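Local structure of N-alpha-acetyltransferase (4R3L) at residues A[134-139]-A[161-166]; A[124-129]-A[142-147]; A[87-92]-A[106-111]. The protein transfers an acetyl group from acetyl-CoA to the free alpha-amino group of protein N-termini, with a preference for those that begin with serine. One frame throughout, in Å; residues are numbered along the deposited sequence.

In the fold
All three contacts fasten helices and a turn to one mixed sheet of a GNAT domain. Contacts 1 and 2 have centres about 3 Å apart and alternate along the chain: strand 123-129, helix 133-141, strand 145-150, then strand 160-166, which lies between the other two strands in the sheet. Contact 3 is centred about 11 Å from either, within the unit formed by strand 83-94, helix 103-119 and strand 123-129. Coenzyme A unites contacts 1 and 3, where Tyr139 OH lies 3.4 Å from Ile92 CG2. Contacts 2 and 3 meet at the zinc-binding residues, with Glu127 OE1 2.8 Å from His88 NE2.

Contact 1 (A[134-139]-A[161-166]); sequences PAIALY and YLMARP. With COA (coenzyme A), chain C.
Ile136 packs on Tyr161, and Tyr139 on Met163, joining helix 133-141 of the GNAT fold, a helix that lines part of the coenzyme A pocket, to strand 160-166 of the central sheet. Two apolar groupings do the joining. In the first, Ile136 CD1 reaches the rim of the Tyr161 ring, 3.6 Å from Tyr161 CE2 and close to the ring plane; it therefore meets an edge, not a face. An extended outer chain carries CD1 that far from the helix. In the second, Met163 makes a Met-aromatic contact with Tyr139. Its SD lies 5.4 Å from the centroid of the Tyr139 ring and 76° off the ring normal, which again places it at an edge. The methionine chain bends at its last torsion (chi3 67°), and Met163 CE comes to 3.9 Å from Tyr139 CB. No hydrogen bond crosses between 134-139 and 161-166, and the short axes, 10.5 Å apart at closest approach, run nearly parallel at 19°.

Farther out, backbone bonds to Leu126 and Val128 of strand 123-129 hold Met163 and Tyr161 in the sheet, while Lys146 makes a cation-pi contact with the Tyr161 ring. Along the helix, Pro134 packs against the adenine amino group, Ala137 approaches the adenine ring and Leu138 the ribose. Tyr139 belongs to the acetyl-CoA site. The coenzyme sulfur sits at the edge of its ring, near the plane, with Tyr139 OH 3.0 Å from S1P.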
loop_
_atom_site.group_PDB
_atom_site.type_symbol
_atom_site.label_atom_id
_atom_site.label_comp_id
_atom_site.label_asym_id
_atom_site.label_seq_id
_atom_site.Cartn_x
_atom_site.Cartn_y
_atom_site.Cartn_z
ATOM N N PRO A 134 -12.034 -5.739 -6.426
ATOM C CA PRO A 134 -11.768 -6.141 -5.040
ATOM C C PRO A 134 -11.067 -5.054 -4.230
ATOM O O PRO A 134 -11.525 -4.738 -3.132
ATOM C CB PRO A 134 -10.864 -7.366 -5.196
ATOM C CG PRO A 134 -11.234 -7.928 -6.519
ATOM C CD PRO A 134 -11.512 -6.736 -7.383
ATOM N N ALA A 135 -9.994 -4.483 -4.771
ATOM C CA ALA A 135 -9.211 -3.495 -4.030
ATOM C C ALA A 135 -10.050 -2.257 -3.696
ATOM O O ALA A 135 -9.995 -1.749 -2.574
ATOM C CB ALA A 135 -7.948 -3.112 -4.816
ATOM N N ILE A 136 -10.850 -1.790 -4.645
ATOM C CA ILE A 136 -11.655 -0.591 -4.415
ATOM C C ILE A 136 -12.655 -0.793 -3.277
ATOM O O ILE A 136 -12.905 0.117 -2.456
ATOM C CB ILE A 136 -12.408 -0.183 -5.691
ATOM C CG1 ILE A 136 -11.418 0.214 -6.794
ATOM C CG2 ILE A 136 -13.361 0.963 -5.416
ATOM C CD1 ILE A 136 -12.098 0.585 -8.098
ATOM N N ALA A 137 -13.237 -1.986 -3.239
ATOM C CA ALA A 137 -14.179 -2.340 -2.182
ATOM C C ALA A 137 -13.490 -2.292 -0.824
ATOM O O ALA A 137 -14.046 -1.759 0.138
ATOM C CB ALA A 137 -14.770 -3.723 -2.431
ATOM N N LEU A 138 -12.288 -2.859 -0.770
ATOM C CA LEU A 138 -11.464 -2.876 0.433
ATOM C C LEU A 138 -11.292 -1.449 0.954
ATOM O O LEU A 138 -11.677 -1.130 2.082
ATOM C CB LEU A 138 -10.109 -3.528 0.123
ATOM C CG LEU A 138 -8.904 -3.384 1.055
ATOM C CD1 LEU A 138 -9.087 -4.226 2.288
ATOM C CD2 LEU A 138 -7.600 -3.750 0.328
ATOM N N TYR A 139 -10.749 -0.581 0.104
ATOM C CA TYR A 139 -10.470 0.798 0.490
ATOM C C TYR A 139 -11.724 1.589 0.885
ATOM O O TYR A 139 -11.696 2.388 1.826
ATOM C CB TYR A 139 -9.737 1.510 -0.652
ATOM C CG TYR A 139 -8.512 0.766 -1.158
ATOM C CD1 TYR A 139 -7.661 0.090 -0.288
ATOM C CD2 TYR A 139 -8.212 0.737 -2.508
ATOM C CE1 TYR A 139 -6.538 -0.582 -0.766
ATOM C CE2 TYR A 139 -7.112 0.066 -2.984
ATOM C CZ TYR A 139 -6.279 -0.596 -2.117
ATOM O OH TYR A 139 -5.170 -1.252 -2.621
ATOM N N TYR A 161 -7.906 5.547 -9.817
ATOM C CA TYR A 161 -8.483 6.396 -8.799
ATOM C C TYR A 161 -7.397 6.739 -7.802
ATOM O O TYR A 161 -6.704 5.843 -7.339
ATOM C CB TYR A 161 -9.626 5.700 -8.056
ATOM C CG TYR A 161 -10.866 5.408 -8.862
ATOM C CD1 TYR A 161 -11.606 6.432 -9.434
ATOM C CD2 TYR A 161 -11.330 4.105 -9.001
ATOM C CE1 TYR A 161 -12.755 6.158 -10.157
ATOM C CE2 TYR A 161 -12.473 3.824 -9.715
ATOM C CZ TYR A 161 -13.182 4.852 -10.293
ATOM O OH TYR A 161 -14.329 4.557 -11.010
ATOM N N LEU A 162 -7.257 8.011 -7.452
ATOM C CA LEU A 162 -6.476 8.366 -6.273
ATOM C C LEU A 162 -7.423 8.321 -5.081
ATOM O O LEU A 162 -8.350 9.120 -4.987
ATOM C CB LEU A 162 -5.830 9.747 -6.394
ATOM C CG LEU A 162 -4.649 9.999 -5.435
ATOM C CD1 LEU A 162 -3.749 11.105 -5.959
ATOM C CD2 LEU A 162 -5.105 10.364 -4.028
ATOM N N MET A 163 -7.206 7.370 -4.186
ATOM C CA MET A 163 -8.079 7.232 -3.037
ATOM C C MET A 163 -7.317 7.664 -1.799
ATOM O O MET A 163 -6.126 7.372 -1.665
ATOM C CB MET A 163 -8.586 5.803 -2.953
ATOM C CG MET A 163 -9.435 5.457 -4.179
ATOM S SD MET A 163 -10.310 3.920 -4.000
ATOM C CE MET A 163 -11.467 4.349 -2.697
ATOM N N ALA A 164 -7.983 8.402 -0.922
ATOM C CA ALA A 164 -7.297 8.992 0.215
ATOM C C ALA A 164 -8.195 9.076 1.428
ATOM O O ALA A 164 -9.422 9.087 1.316
ATOM C CB ALA A 164 -6.777 10.365 -0.127
ATOM N N ARG A 165 -7.576 9.147 2.590
ATOM C CA ARG A 165 -8.338 9.466 3.789
ATOM C C ARG A 165 -7.428 10.103 4.824
ATOM O O ARG A 165 -6.224 9.821 4.862
ATOM C CB ARG A 165 -9.015 8.217 4.353
ATOM C CG ARG A 165 -8.080 7.069 4.631
ATOM C CD ARG A 165 -8.682 6.127 5.677
ATOM N NE ARG A 165 -8.570 6.697 7.012
ATOM C CZ ARG A 165 -8.987 6.109 8.130
ATOM N NH1 ARG A 165 -9.564 4.914 8.090
ATOM N NH2 ARG A 165 -8.823 6.722 9.291
ATOM N N PRO A 166 -7.991 10.990 5.654
ATOM C CA PRO A 166 -7.229 11.553 6.772
ATOM C C PRO A 166 -6.815 10.477 7.763
ATOM O O PRO A 166 -7.450 9.416 7.838
ATOM C CB PRO A 166 -8.222 12.533 7.418
ATOM C CG PRO A 166 -9.239 12.812 6.354
ATOM C CD PRO A 166 -9.361 11.534 5.592
HETATM N N1A COA C . -14.945 -8.697 -4.065
HETATM C C2A COA C . -15.676 -7.850 -3.311
HETATM N N3A COA C . -15.176 -7.324 -2.191
HETATM C C4A COA C . -13.908 -7.637 -1.780
HETATM C C5A COA C . -13.131 -8.507 -2.531
HETATM C C6A COA C . -13.684 -9.044 -3.705
HETATM N N6A COA C . -12.902 -9.961 -4.527
HETATM N N7A COA C . -11.909 -8.635 -1.883
HETATM C C8A COA C . -11.949 -7.863 -0.762
HETATM N N9A COA C . -13.146 -7.246 -0.692
HETATM C C1B COA C . -13.614 -6.340 0.370
HETATM C C2B COA C . -14.655 -7.007 1.179
HETATM O O2B COA C . -15.531 -6.078 1.711
HETATM C C3B COA C . -13.894 -7.588 2.259
HETATM O O3B COA C . -14.739 -7.875 3.302
HETATM P P3B COA C . -15.304 -9.330 3.458
HETATM O O7A COA C . -15.858 -9.528 4.867
HETATM O O8A COA C . -14.213 -10.301 3.234
HETATM O O9A COA C . -16.389 -9.558 2.450
HETATM C C4B COA C . -12.961 -6.491 2.571
HETATM O O4B COA C . -12.578 -6.002 1.310
HETATM C C5B COA C . -11.756 -6.968 3.267
HETATM O O5B COA C . -10.906 -7.713 2.442
HETATM P P1A COA C . -9.585 -8.444 2.907
HETATM O O1A COA C . -9.846 -9.889 3.231
HETATM O O2A COA C . -8.986 -7.709 4.035
HETATM O O3A COA C . -8.691 -8.368 1.586
HETATM P P2A COA C . -7.727 -9.493 1.045
HETATM O O4A COA C . -8.488 -10.617 0.360
HETATM O O5A COA C . -6.842 -9.998 2.140
HETATM O O6A COA C . -6.788 -8.796 -0.060
HETATM C CBP COA C . -6.449 -7.509 -2.106
HETATM C CCP COA C . -7.334 -7.814 -0.860
HETATM C CDP COA C . -7.148 -6.496 -2.973
HETATM C CEP COA C . -5.123 -6.949 -1.595
HETATM C CAP COA C . -6.263 -8.835 -2.808
HETATM O OAP COA C . -7.424 -9.257 -3.528
HETATM C C9P COA C . -5.121 -8.872 -3.805
HETATM O O9P COA C . -3.944 -9.107 -3.424
HETATM N N8P COA C . -5.338 -8.671 -5.222
HETATM C C7P COA C . -4.266 -8.700 -6.213
HETATM C C6P COA C . -3.204 -7.582 -6.002
HETATM C C5P COA C . -3.828 -6.193 -5.900
HETATM O O5P COA C . -4.684 -5.856 -6.758
HETATM N N4P COA C . -3.451 -5.293 -4.808
HETATM C C3P COA C . -4.054 -3.980 -4.701
HETATM C C2P COA C . -3.713 -2.946 -5.767
HETATM S S1P COA C . -4.081 -1.253 -5.437
#

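Contact 2 (A[124-129]-A[142-147]); sequences IYLEVR and LNFKKV
Phe144 is inserted between Ile124 and Leu126, two residues of strand 123-129 whose intervening neighbour is Tyr125, and apolar contact alone joins 124-129 to 142-147. Ile124 makes the broader approach: its CG2 lies 3.7 Å from Phe144 CZ, and CG1 and CD1 also come near the outer end of the ring. Leu126 adds a single branch, with CD2 3.8 Å from Phe144 CE1. Both aliphatic side chains run at about a right angle to the phenylalanine, and both meet its ring obliquely. Between them the strand backbone comes to the ring's edge, where Tyr125 CA is 4.5 Å from Phe144 CE1. The leucine owes its position to a first torsion of 56°, which sets CG between the backbone N and the carbonyl carbon.

Backbone geometry presents the phenylalanine. Helix 133-141 ends in a Schellman motif with Asn143, at positive phi (65°), as its C-prime residue. Phe144 N returns to Tyr139 O at 2.8 Å, while Asn143 N pairs with Glu140 O. The chain thus turns from the helix into strand 145-150, at the margin of the GNAT sheet, and sends the Phe144 ring inward. Leu142 CB lies in plane at the edge of that ring.

Polar interactions of 124-129 are made by the side chains of Tyr125, Glu127 and Arg129, and reach outside the two segments. Tyr125 stacks on the His88 ring and gives its hydroxyl to a hydrogen bond with Glu71. Glu127, a zinc-binding residue, is hydrogen-bonded to His88 and lies beside the bound peptide. At the end of the strand, Arg129 NH1 forms salt bridges with Asp156 and Glu158.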
loop_
_atom_site.group_PDB
_atom_site.type_symbol
_atom_site.label_atom_id
_atom_site.label_comp_id
_atom_site.label_asym_id
_atom_site.label_seq_id
_atom_site.Cartn_x
_atom_site.Cartn_y
_atom_site.Cartn_z
ATOM N N ILE A 124 -3.412 9.251 4.345
ATOM C CA ILE A 124 -2.862 8.097 3.651
ATOM C C ILE A 124 -3.534 8.076 2.297
ATOM O O ILE A 124 -4.718 8.370 2.194
ATOM C CB ILE A 124 -3.092 6.756 4.413
ATOM C CG1 ILE A 124 -2.631 5.568 3.568
ATOM C CG2 ILE A 124 -4.571 6.553 4.759
ATOM C CD1 ILE A 124 -2.619 4.238 4.296
ATOM N N TYR A 125 -2.784 7.777 1.245
ATOM C CA TYR A 125 -3.410 7.633 -0.053
ATOM C C TYR A 125 -2.721 6.584 -0.908
ATOM O O TYR A 125 -1.658 6.056 -0.555
ATOM C CB TYR A 125 -3.429 8.973 -0.795
ATOM C CG TYR A 125 -2.090 9.400 -1.363
ATOM C CD1 TYR A 125 -1.818 9.269 -2.718
ATOM C CD2 TYR A 125 -1.106 9.936 -0.548
ATOM C CE1 TYR A 125 -0.620 9.666 -3.246
ATOM C CE2 TYR A 125 0.114 10.342 -1.075
ATOM C CZ TYR A 125 0.347 10.200 -2.421
ATOM O OH TYR A 125 1.550 10.590 -2.952
ATOM N N LEU A 126 -3.347 6.289 -2.038
ATOM C CA LEU A 126 -2.872 5.253 -2.933
ATOM C C LEU A 126 -3.510 5.448 -4.287
ATOM O O LEU A 126 -4.452 6.230 -4.430
ATOM C CB LEU A 126 -3.207 3.866 -2.378
ATOM C CG LEU A 126 -4.694 3.643 -2.077
ATOM C CD1 LEU A 126 -5.511 3.176 -3.300
ATOM C CD2 LEU A 126 -4.875 2.676 -0.918
ATOM N N GLU A 127 -3.007 4.714 -5.267
ATOM C CA GLU A 127 -3.617 4.668 -6.588
ATOM C C GLU A 127 -4.183 3.269 -6.837
ATOM O O GLU A 127 -3.578 2.279 -6.432
ATOM C CB GLU A 127 -2.590 5.034 -7.662
ATOM C CG GLU A 127 -2.231 6.515 -7.735
ATOM C CD GLU A 127 -1.172 6.936 -6.738
ATOM O OE1 GLU A 127 -0.365 6.083 -6.311
ATOM O OE2 GLU A 127 -1.136 8.138 -6.389
ATOM N N VAL A 128 -5.343 3.157 -7.484
ATOM C CA VAL A 128 -5.855 1.818 -7.807
ATOM C C VAL A 128 -6.493 1.798 -9.206
ATOM O O VAL A 128 -7.177 2.740 -9.566
ATOM C CB VAL A 128 -6.869 1.342 -6.739
ATOM C CG1 VAL A 128 -8.015 2.328 -6.588
ATOM C CG2 VAL A 128 -7.386 -0.053 -7.053
ATOM N N ARG A 129 -6.232 0.754 -9.996
ATOM C CA ARG A 129 -6.862 0.627 -11.320
ATOM C C ARG A 129 -8.377 0.712 -11.200
ATOM O O ARG A 129 -8.960 0.090 -10.323
ATOM C CB ARG A 129 -6.476 -0.696 -11.998
ATOM C CG ARG A 129 -5.061 -0.753 -12.511
ATOM C CD ARG A 129 -4.789 -2.047 -13.286
ATOM N NE ARG A 129 -3.396 -2.147 -13.716
ATOM C CZ ARG A 129 -2.959 -1.817 -14.931
ATOM N NH1 ARG A 129 -3.814 -1.368 -15.844
ATOM N NH2 ARG A 129 -1.669 -1.937 -15.238
ATOM N N LEU A 142 -12.677 0.826 4.323
ATOM C CA LEU A 142 -11.772 1.448 5.290
ATOM C C LEU A 142 -11.873 2.959 5.229
ATOM O O LEU A 142 -10.996 3.674 5.713
ATOM C CB LEU A 142 -10.321 1.014 5.041
ATOM C CG LEU A 142 -9.855 -0.268 5.736
ATOM C CD1 LEU A 142 -10.767 -1.433 5.417
ATOM C CD2 LEU A 142 -8.428 -0.597 5.341
ATOM N N ASN A 143 -12.947 3.425 4.607
ATOM C CA ASN A 143 -13.280 4.840 4.503
ATOM C C ASN A 143 -12.302 5.672 3.684
ATOM O O ASN A 143 -12.182 6.865 3.906
ATOM C CB ASN A 143 -13.422 5.466 5.890
ATOM C CG ASN A 143 -14.869 5.597 6.318
ATOM O OD1 ASN A 143 -15.540 6.587 5.996
ATOM N ND2 ASN A 143 -15.363 4.596 7.034
ATOM N N PHE A 144 -11.613 5.053 2.734
ATOM C CA PHE A 144 -10.946 5.844 1.705
ATOM C C PHE A 144 -12.009 6.447 0.779
ATOM O O PHE A 144 -13.046 5.824 0.531
ATOM C CB PHE A 144 -9.974 4.994 0.896
ATOM C CG PHE A 144 -8.721 4.635 1.626
ATOM C CD1 PHE A 144 -7.502 5.158 1.215
ATOM C CD2 PHE A 144 -8.743 3.754 2.696
ATOM C CE1 PHE A 144 -6.338 4.819 1.863
ATOM C CE2 PHE A 144 -7.581 3.411 3.352
ATOM C CZ PHE A 144 -6.378 3.944 2.941
ATOM N N LYS A 145 -11.749 7.656 0.292
ATOM C CA LYS A 145 -12.605 8.300 -0.690
ATOM C C LYS A 145 -11.875 8.491 -2.018
ATOM O O LYS A 145 -10.685 8.792 -2.028
ATOM C CB LYS A 145 -13.082 9.650 -0.166
ATOM C CG LYS A 145 -13.879 9.564 1.133
ATOM C CD LYS A 145 -14.967 8.514 1.060
ATOM C CE LYS A 145 -15.789 8.482 2.347
ATOM N NZ LYS A 145 -16.689 7.288 2.416
ATOM N N LYS A 146 -12.586 8.308 -3.130
ATOM C CA LYS A 146 -12.031 8.615 -4.452
ATOM C C LYS A 146 -11.868 10.123 -4.590
ATOM O O LYS A 146 -12.856 10.825 -4.773
ATOM C CB LYS A 146 -12.936 8.079 -5.570
ATOM C CG LYS A 146 -13.150 6.569 -5.578
ATOM C CD LYS A 146 -14.295 6.181 -6.523
ATOM C CE LYS A 146 -14.562 4.677 -6.491
ATOM N NZ LYS A 146 -15.780 4.255 -7.267
ATOM N N VAL A 147 -10.646 10.637 -4.492
ATOM C CA VAL A 147 -10.462 12.089 -4.435
ATOM C C VAL A 147 -9.957 12.701 -5.739
ATOM O O VAL A 147 -10.181 13.885 -5.986
ATOM C CB VAL A 147 -9.499 12.518 -3.290
ATOM C CG1 VAL A 147 -10.009 12.023 -1.947
ATOM C CG2 VAL A 147 -8.108 12.013 -3.531
#

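Contact 3 (A[87-92]-A[106-111]); sequences GHVVSI and TLLEAS. With COA (coenzyme A), chain C.
Ile92 drives its CD1 against the branch point of Leu108, 3.8 Å from Leu108 CG, and the same methyl lies 4.3 Å from Leu107 CB. The isoleucine therefore rests over two successive residues of helix 103-119. With CG1 anti to the backbone N (chi1 -175°), an extended outer chain carries CD1 to the helix. Leu108 also serves a second strand residue: its CD2 meets Val89 CG2 at 4.1 Å, and both strand side chains cross the leucine at about a right angle.

Strand 83-94 and helix 103-119 open a beta-alpha-beta unit that continues into strand 123-129. Their short axes come within 10.8 Å and point in nearly opposite directions, at 152°. A classic beta bulge, where Val90 and Ser91 both face Met67, interrupts the alternation between Val89 and Ile92; accordingly, both of these residues turn their side chains to the helix despite being three apart. Leu138 and Tyr139 of helix 133-141 also pack on Leu108.

Across the segments only carbon meets carbon, but Ile92 also faces coenzyme A. Its carbonyl accepts the hydrogen bond from N4P of the coenzyme, with Ile92 O 2.6 Å from N4P and an N-H...O angle of 147°, and Ile92 CG2 packs 3.8 Å from C3P. One residue thus couples an apolar helix interface to a polar grip on the pantetheine arm, consistent with the packing helping to position that carbonyl.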
loop_
_atom_site.group_PDB
_atom_site.type_symbol
_atom_site.label_atom_id
_atom_site.label_comp_id
_atom_site.label_asym_id
_atom_site.label_seq_id
_atom_site.Cartn_x
_atom_site.Cartn_y
_atom_site.Cartn_z
ATOM N N GLY A 87 1.291 9.586 3.980
ATOM C CA GLY A 87 1.715 8.209 3.812
ATOM C C GLY A 87 1.117 7.705 2.511
ATOM O O GLY A 87 -0.038 7.961 2.206
ATOM N N HIS A 88 1.929 7.014 1.727
ATOM C CA HIS A 88 1.539 6.606 0.391
ATOM C C HIS A 88 1.689 5.102 0.316
ATOM O O HIS A 88 2.775 4.586 0.560
ATOM C CB HIS A 88 2.432 7.328 -0.630
ATOM C CG HIS A 88 2.072 7.088 -2.066
ATOM N ND1 HIS A 88 2.755 7.684 -3.100
ATOM C CD2 HIS A 88 1.097 6.336 -2.636
ATOM C CE1 HIS A 88 2.219 7.311 -4.253
ATOM N NE2 HIS A 88 1.220 6.489 -3.999
ATOM N N VAL A 89 0.617 4.384 0.001
ATOM C CA VAL A 89 0.743 2.941 -0.188
ATOM C C VAL A 89 1.254 2.681 -1.577
ATOM O O VAL A 89 0.552 2.951 -2.544
ATOM C CB VAL A 89 -0.611 2.191 -0.022
ATOM C CG1 VAL A 89 -0.406 0.678 -0.182
ATOM C CG2 VAL A 89 -1.253 2.522 1.320
ATOM N N VAL A 90 2.463 2.149 -1.684
ATOM C CA VAL A 90 3.077 1.963 -2.998
ATOM C C VAL A 90 2.553 0.672 -3.605
ATOM O O VAL A 90 2.216 0.597 -4.795
ATOM C CB VAL A 90 4.606 1.929 -2.901
ATOM C CG1 VAL A 90 5.229 1.662 -4.277
ATOM C CG2 VAL A 90 5.117 3.227 -2.307
ATOM N N SER A 91 2.418 -0.338 -2.756
ATOM C CA SER A 91 2.052 -1.652 -3.233
ATOM C C SER A 91 1.453 -2.459 -2.087
ATOM O O SER A 91 1.965 -2.431 -0.971
ATOM C CB SER A 91 3.295 -2.346 -3.827
ATOM O OG SER A 91 2.972 -3.569 -4.454
ATOM N N ILE A 92 0.356 -3.158 -2.363
ATOM C CA ILE A 92 -0.199 -4.114 -1.414
ATOM C C ILE A 92 -0.727 -5.323 -2.189
ATOM O O ILE A 92 -1.379 -5.188 -3.227
ATOM C CB ILE A 92 -1.305 -3.471 -0.533
ATOM C CG1 ILE A 92 -1.801 -4.451 0.533
ATOM C CG2 ILE A 92 -2.478 -2.958 -1.375
ATOM C CD1 ILE A 92 -2.830 -3.831 1.468
ATOM N N THR A 106 -5.847 -5.846 7.627
ATOM C CA THR A 106 -4.973 -5.691 8.772
ATOM C C THR A 106 -3.614 -5.121 8.350
ATOM O O THR A 106 -3.005 -4.378 9.110
ATOM C CB THR A 106 -4.774 -7.021 9.524
ATOM O OG1 THR A 106 -4.174 -7.993 8.651
ATOM C CG2 THR A 106 -6.128 -7.537 10.031
ATOM N N LEU A 107 -3.151 -5.457 7.149
ATOM C CA LEU A 107 -1.912 -4.833 6.644
ATOM C C LEU A 107 -2.074 -3.307 6.581
ATOM O O LEU A 107 -1.194 -2.547 7.005
ATOM C CB LEU A 107 -1.529 -5.383 5.257
ATOM C CG LEU A 107 -0.936 -6.799 5.229
ATOM C CD1 LEU A 107 -0.866 -7.344 3.804
ATOM C CD2 LEU A 107 0.449 -6.822 5.878
ATOM N N LEU A 108 -3.195 -2.855 6.026
ATOM C CA LEU A 108 -3.456 -1.418 5.929
ATOM C C LEU A 108 -3.567 -0.768 7.298
ATOM O O LEU A 108 -3.069 0.330 7.497
ATOM C CB LEU A 108 -4.732 -1.142 5.128
ATOM C CG LEU A 108 -4.615 -1.210 3.608
ATOM C CD1 LEU A 108 -5.949 -1.557 2.973
ATOM C CD2 LEU A 108 -4.095 0.136 3.069
ATOM N N GLU A 109 -4.225 -1.433 8.249
ATOM C CA GLU A 109 -4.357 -0.836 9.568
ATOM C C GLU A 109 -3.003 -0.659 10.221
ATOM O O GLU A 109 -2.740 0.366 10.852
ATOM C CB GLU A 109 -5.259 -1.676 10.476
ATOM C CG GLU A 109 -5.636 -0.957 11.784
ATOM C CD GLU A 109 -4.631 -1.147 12.933
ATOM O OE1 GLU A 109 -3.703 -1.978 12.826
ATOM O OE2 GLU A 109 -4.786 -0.457 13.972
ATOM N N ALA A 110 -2.147 -1.664 10.070
ATOM C CA ALA A 110 -0.837 -1.631 10.701
ATOM C C ALA A 110 0.019 -0.533 10.082
ATOM O O ALA A 110 0.692 0.227 10.793
ATOM C CB ALA A 110 -0.139 -2.989 10.566
ATOM N N SER A 111 0.001 -0.470 8.753
ATOM C CA SER A 111 0.771 0.549 8.049
ATOM C C SER A 111 0.244 1.932 8.408
ATOM O O SER A 111 1.019 2.837 8.685
ATOM C CB SER A 111 0.733 0.325 6.528
ATOM O OG SER A 111 1.740 1.107 5.881
HETATM N N1A COA C . -14.945 -8.697 -4.065
HETATM C C2A COA C . -15.676 -7.850 -3.311
HETATM N N3A COA C . -15.176 -7.324 -2.191
HETATM C C4A COA C . -13.908 -7.637 -1.780
HETATM C C5A COA C . -13.131 -8.507 -2.531
HETATM C C6A COA C . -13.684 -9.044 -3.705
HETATM N N6A COA C . -12.902 -9.961 -4.527
HETATM N N7A COA C . -11.909 -8.635 -1.883
HETATM C C8A COA C . -11.949 -7.863 -0.762
HETATM N N9A COA C . -13.146 -7.246 -0.692
HETATM C C1B COA C . -13.614 -6.340 0.370
HETATM C C2B COA C . -14.655 -7.007 1.179
HETATM O O2B COA C . -15.531 -6.078 1.711
HETATM C C3B COA C . -13.894 -7.588 2.259
HETATM O O3B COA C . -14.739 -7.875 3.302
HETATM P P3B COA C . -15.304 -9.330 3.458
HETATM O O7A COA C . -15.858 -9.528 4.867
HETATM O O8A COA C . -14.213 -10.301 3.234
HETATM O O9A COA C . -16.389 -9.558 2.450
HETATM C C4B COA C . -12.961 -6.491 2.571
HETATM O O4B COA C . -12.578 -6.002 1.310
HETATM C C5B COA C . -11.756 -6.968 3.267
HETATM O O5B COA C . -10.906 -7.713 2.442
HETATM P P1A COA C . -9.585 -8.444 2.907
HETATM O O1A COA C . -9.846 -9.889 3.231
HETATM O O2A COA C . -8.986 -7.709 4.035
HETATM O O3A COA C . -8.691 -8.368 1.586
HETATM P P2A COA C . -7.727 -9.493 1.045
HETATM O O4A COA C . -8.488 -10.617 0.360
HETATM O O5A COA C . -6.842 -9.998 2.140
HETATM O O6A COA C . -6.788 -8.796 -0.060
HETATM C CBP COA C . -6.449 -7.509 -2.106
HETATM C CCP COA C . -7.334 -7.814 -0.860
HETATM C CDP COA C . -7.148 -6.496 -2.973
HETATM C CEP COA C . -5.123 -6.949 -1.595
HETATM C CAP COA C . -6.263 -8.835 -2.808
HETATM O OAP COA C . -7.424 -9.257 -3.528
HETATM C C9P COA C . -5.121 -8.872 -3.805
HETATM O O9P COA C . -3.944 -9.107 -3.424
HETATM N N8P COA C . -5.338 -8.671 -5.222
HETATM C C7P COA C . -4.266 -8.700 -6.213
HETATM C C6P COA C . -3.204 -7.582 -6.002
HETATM C C5P COA C . -3.828 -6.193 -5.900
HETATM O O5P COA C . -4.684 -5.856 -6.758
HETATM N N4P COA C . -3.451 -5.293 -4.808
HETATM C C3P COA C . -4.054 -3.980 -4.701
HETATM C C2P COA C . -3.713 -2.946 -5.767
HETATM S S1P COA C . -4.081 -1.253 -5.437
#